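Local coordinates for pirin-like protein YhaK (PDB 2VEC) that belongs to a redox-sensitive subclass of enterobacterial bicupins in the pirin family, is a cytosolic monomer and lacks quercetin 2,3-dioxygenase activity, at residues A[61-66]-A[203-208]; A[161-166]-A[195-200]. One frame throughout, in Å; residues are numbered along the deposited sequence.

Contact 1: A[61-66]-A[203-208]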
# COMPACT_ATOMS: atom_id res chain seq x y z
N ALA A 61 -5.58 0.01 14.74
CA ALA A 61 -4.92 -0.91 13.80
C ALA A 61 -3.47 -0.60 13.51
O ALA A 61 -3.02 0.60 13.57
CB ALA A 61 -5.68 -0.92 12.45
N SER A 62 -2.73 -1.66 13.14
CA SER A 62 -1.36 -1.57 12.63
C SER A 62 -1.28 -2.08 11.18
O SER A 62 -2.14 -2.86 10.74
CB SER A 62 -0.39 -2.36 13.52
OG SER A 62 -0.27 -1.74 14.81
N LEU A 63 -0.27 -1.61 10.47
CA LEU A 63 0.19 -2.21 9.20
C LEU A 63 0.83 -3.56 9.51
O LEU A 63 1.84 -3.60 10.21
CB LEU A 63 1.22 -1.29 8.56
CG LEU A 63 1.86 -1.81 7.28
CD1 LEU A 63 0.81 -1.92 6.15
CD2 LEU A 63 3.06 -0.95 6.87
N ARG A 64 0.21 -4.66 9.05
CA ARG A 64 0.69 -6.02 9.40
C ARG A 64 1.56 -6.70 8.34
O ARG A 64 2.44 -7.50 8.64
CB ARG A 64 -0.49 -6.91 9.79
CG ARG A 64 -1.33 -6.33 10.95
CD ARG A 64 -0.44 -6.02 12.22
NE ARG A 64 0.34 -7.17 12.68
CZ ARG A 64 -0.15 -8.16 13.43
NH1 ARG A 64 -1.44 -8.13 13.81
NH2 ARG A 64 0.64 -9.13 13.85
N VAL A 65 1.32 -6.38 7.07
CA VAL A 65 2.13 -6.97 6.01
C VAL A 65 2.23 -5.90 4.94
O VAL A 65 1.26 -5.16 4.73
CB VAL A 65 1.40 -8.17 5.39
CG1 VAL A 65 2.02 -8.56 3.98
CG2 VAL A 65 1.43 -9.36 6.38
N LEU A 66 3.39 -5.78 4.31
CA LEU A 66 3.48 -5.08 3.03
C LEU A 66 4.27 -5.98 2.10
O LEU A 66 5.41 -6.43 2.41
CB LEU A 66 4.11 -3.68 3.15
CG LEU A 66 4.13 -2.95 1.77
CD1 LEU A 66 3.90 -1.50 1.89
CD2 LEU A 66 5.42 -3.28 0.97
N ARG A 203 2.33 7.80 13.98
CA ARG A 203 3.26 6.85 13.33
C ARG A 203 3.06 6.98 11.82
O ARG A 203 1.94 7.11 11.34
CB ARG A 203 2.94 5.42 13.80
CG ARG A 203 4.02 4.36 13.42
CD ARG A 203 3.65 2.90 13.86
NE ARG A 203 3.48 2.87 15.32
CZ ARG A 203 4.42 2.80 16.25
NH1 ARG A 203 5.70 2.67 15.94
NH2 ARG A 203 4.05 2.82 17.53
N ALA A 204 4.16 6.96 11.07
CA ALA A 204 4.04 6.91 9.60
C ALA A 204 4.91 5.79 9.10
O ALA A 204 5.97 5.46 9.73
CB ALA A 204 4.51 8.19 9.02
N TYR A 205 4.52 5.22 7.97
CA TYR A 205 5.39 4.27 7.32
C TYR A 205 5.60 4.80 5.90
O TYR A 205 4.63 5.15 5.19
CB TYR A 205 4.73 2.89 7.27
CG TYR A 205 5.58 1.85 6.57
CD1 TYR A 205 6.59 1.22 7.26
CD2 TYR A 205 5.33 1.49 5.24
CE1 TYR A 205 7.41 0.25 6.62
CE2 TYR A 205 6.10 0.49 4.62
CZ TYR A 205 7.15 -0.09 5.32
OH TYR A 205 7.96 -1.03 4.73
N LEU A 206 6.87 4.79 5.46
CA LEU A 206 7.23 5.17 4.09
C LEU A 206 7.65 3.93 3.32
O LEU A 206 8.41 3.13 3.86
CB LEU A 206 8.44 6.11 4.11
CG LEU A 206 8.34 7.28 5.11
CD1 LEU A 206 9.55 8.19 4.90
CD2 LEU A 206 7.06 8.09 4.87
N GLN A 207 7.24 3.81 2.04
CA GLN A 207 7.62 2.66 1.23
C GLN A 207 8.07 3.12 -0.14
O GLN A 207 7.35 3.87 -0.80
CB GLN A 207 6.46 1.63 1.11
CG GLN A 207 6.82 0.41 0.21
CD GLN A 207 7.97 -0.40 0.83
OE1 GLN A 207 7.98 -0.61 2.04
NE2 GLN A 207 8.92 -0.84 0.02
N SER A 208 9.25 2.68 -0.58
CA SER A 208 9.65 2.89 -1.95
C SER A 208 8.97 1.80 -2.81
O SER A 208 9.18 0.58 -2.56
CB SER A 208 11.17 2.79 -2.06
OG SER A 208 11.55 2.52 -3.43
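Y205 of strand 203-208 reaches across to L63 and L66 with its aromatic ring. From CB, the torsion that sets CG anti to the backbone N (chi1 179°) sends the ring toward strand 63-71. CG and then CD2 lie under the CD2 methyl of L63, which sits over one face, 3.9 Å from the ring centroid: a CH-pi contact, displaced toward the rim. Farther out, Y205 CE2 lies 4.0 Å from CD1 of L66, which approaches obliquely. At the tip, Y205 OH donates to Q207 OE1 at 2.7 Å, the hydroxyl almost in line with the amide C=O (179°). Together with the bonds of Q207 NE2 to S208 O (3.0 Å) and G228 O, it fixes the amide's rotation. L66 CD2 packs against this amide, 3.8 Å from Q207 CD and almost as near to OE1, while CD1 meets the CG methylene. The strands run nearly parallel, 3° apart, yet share no backbone bond: they belong to two sheets, one from each cupin domain, that face each other. F47 of strand 45-48 touches L66, Y205 and Q207, I252 of strand 247-254 lies against L63 and Y205, and F232 meets the tyrosine ring edge-to-face.

Contact 2: A[161-166]-A[195-200]; sequences GKQQLI and ANFQLH
Q163 reaches across to N196 and F197 with its side-chain amide, and one hydrogen bond supplies the polar link. Q163 NE2 donates to the backbone O of N196 at 3.0 Å; the N-H points almost straight at it (168°), and the acceptor lies in the glutamine's amide plane, while the donor is tilted from the carbonyl plane. The side chain of N196 takes no part in this bond, its ND2 being turned to T240 OG1. The remaining contacts are van der Waals. The amide is tilted 35° from the F197 ring, with NE2 3.9 Å above one face, offset toward the rim, and OE1 outside the rim, 3.2 Å from F197 CE1. Q163 CB meets the CE1-CZ side of the ring, 3.8 Å from F197 CE1, and the methyl A195 CB lies 3.9 Å from Q163 NE2. In Q163, CG is wedged between the backbone N and the carbonyl carbon (chi1 56°), and the chain then runs extended, carrying the amide across to the facing strand. Nearby, K162 NZ bonds S194 O, a second tie from side chain to backbone. Strand 163-168 belongs to one sheet and 194-198 is an outermost strand of another; with I187 and L251 against F197 and H185 edge-to-face to it, the contact bridges the two sheets of the C-terminal cupin barrel (jelly roll).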
# COMPACT_ATOMS: atom_id res chain seq x y z
N GLY A 161 -0.56 11.73 -9.88
CA GLY A 161 -0.06 13.11 -9.69
C GLY A 161 1.02 13.08 -8.59
O GLY A 161 1.39 12.02 -8.09
N LYS A 162 1.52 14.26 -8.22
CA LYS A 162 2.58 14.32 -7.18
C LYS A 162 2.18 13.58 -5.92
O LYS A 162 2.98 12.79 -5.38
CB LYS A 162 2.94 15.76 -6.83
CG LYS A 162 3.53 16.56 -7.98
CD LYS A 162 4.09 17.92 -7.50
CE LYS A 162 5.07 17.75 -6.30
NZ LYS A 162 5.57 19.10 -5.86
N GLN A 163 0.96 13.81 -5.42
CA GLN A 163 0.47 13.02 -4.29
C GLN A 163 -1.02 12.85 -4.37
O GLN A 163 -1.73 13.78 -4.81
CB GLN A 163 0.82 13.66 -2.93
CG GLN A 163 0.33 15.13 -2.73
CD GLN A 163 0.47 15.51 -1.27
OE1 GLN A 163 -0.23 14.95 -0.39
NE2 GLN A 163 1.40 16.42 -0.98
N GLN A 164 -1.52 11.68 -4.01
CA GLN A 164 -2.97 11.45 -3.97
C GLN A 164 -3.30 10.73 -2.68
O GLN A 164 -2.60 9.83 -2.28
CB GLN A 164 -3.42 10.60 -5.18
CG GLN A 164 -4.93 10.36 -5.22
CD GLN A 164 -5.37 9.49 -6.40
OE1 GLN A 164 -4.57 8.84 -7.05
NE2 GLN A 164 -6.68 9.47 -6.64
N LEU A 165 -4.38 11.15 -2.02
CA LEU A 165 -4.90 10.39 -0.88
C LEU A 165 -5.73 9.26 -1.48
O LEU A 165 -6.73 9.52 -2.18
CB LEU A 165 -5.75 11.33 -0.01
CG LEU A 165 -6.51 10.66 1.13
CD1 LEU A 165 -5.50 10.20 2.23
CD2 LEU A 165 -7.53 11.62 1.68
N ILE A 166 -5.30 8.01 -1.30
CA ILE A 166 -5.96 6.92 -1.98
C ILE A 166 -6.81 6.09 -1.01
O ILE A 166 -7.61 5.25 -1.44
CB ILE A 166 -4.98 6.05 -2.81
CG1 ILE A 166 -3.96 5.31 -1.90
CG2 ILE A 166 -4.29 6.91 -3.91
CD1 ILE A 166 -3.20 4.13 -2.61
N ALA A 195 7.10 16.65 -1.83
CA ALA A 195 5.68 16.62 -1.45
C ALA A 195 5.61 16.67 0.07
O ALA A 195 6.39 15.97 0.74
CB ALA A 195 4.99 15.36 -1.98
N ASN A 196 4.70 17.48 0.59
CA ASN A 196 4.56 17.65 2.05
C ASN A 196 3.27 16.97 2.53
O ASN A 196 2.24 16.98 1.82
CB ASN A 196 4.57 19.16 2.41
CG ASN A 196 4.43 19.40 3.93
OD1 ASN A 196 3.35 19.77 4.41
ND2 ASN A 196 5.52 19.17 4.68
N PHE A 197 3.32 16.42 3.74
CA PHE A 197 2.21 15.67 4.35
C PHE A 197 2.02 16.08 5.81
O PHE A 197 2.99 16.21 6.57
CB PHE A 197 2.42 14.15 4.22
CG PHE A 197 2.68 13.70 2.81
CD1 PHE A 197 1.63 13.25 2.00
CD2 PHE A 197 3.96 13.76 2.28
CE1 PHE A 197 1.87 12.84 0.66
CE2 PHE A 197 4.22 13.37 0.95
CZ PHE A 197 3.17 12.90 0.15
N GLN A 198 0.77 16.30 6.19
CA GLN A 198 0.39 16.58 7.57
C GLN A 198 -0.16 15.27 8.11
O GLN A 198 -1.06 14.67 7.53
CB GLN A 198 -0.68 17.69 7.62
CG GLN A 198 -0.15 19.11 7.29
CD GLN A 198 -1.05 20.28 7.78
OE1 GLN A 198 -2.17 20.48 7.29
NE2 GLN A 198 -0.51 21.09 8.69
N LEU A 199 0.38 14.80 9.22
CA LEU A 199 0.01 13.50 9.74
C LEU A 199 -1.06 13.63 10.81
O LEU A 199 -1.02 14.56 11.65
CB LEU A 199 1.26 12.78 10.28
CG LEU A 199 2.26 12.07 9.33
CD1 LEU A 199 1.68 10.81 8.78
CD2 LEU A 199 2.76 12.93 8.19
N HIS A 200 -2.05 12.74 10.73
CA HIS A 200 -3.10 12.58 11.72
C HIS A 200 -2.62 11.77 12.93
O HIS A 200 -2.79 12.20 14.05
CB HIS A 200 -4.33 11.93 11.10
CG HIS A 200 -5.00 12.77 10.05
ND1 HIS A 200 -4.74 12.63 8.70
CD2 HIS A 200 -5.90 13.78 10.15
CE1 HIS A 200 -5.47 13.50 8.02
NE2 HIS A 200 -6.20 14.19 8.87

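Overall arrangement
Contact 1 is wholly buried and joins the two cupin domains, whereas contact 2 lies within the C-terminal domain and is partly exposed, its centre about 13 Å from that of the chain against about 8 Å for contact 1. Their centres are about 15 Å apart. Strands 203-208 and 163-168 share one mixed sheet, and 194-198 precedes 203-208 in the chain; the two contacts touch where A204 CB packs on L199 CD1 at 3.9 Å. Both join two sheets, but only contact 2 does so with a hydrogen bond, from side chain to backbone. Across contact 1 only van der Waals and CH-pi contacts form; the polar ends of Y205 and Q207 are satisfied by each other, S208 and G228.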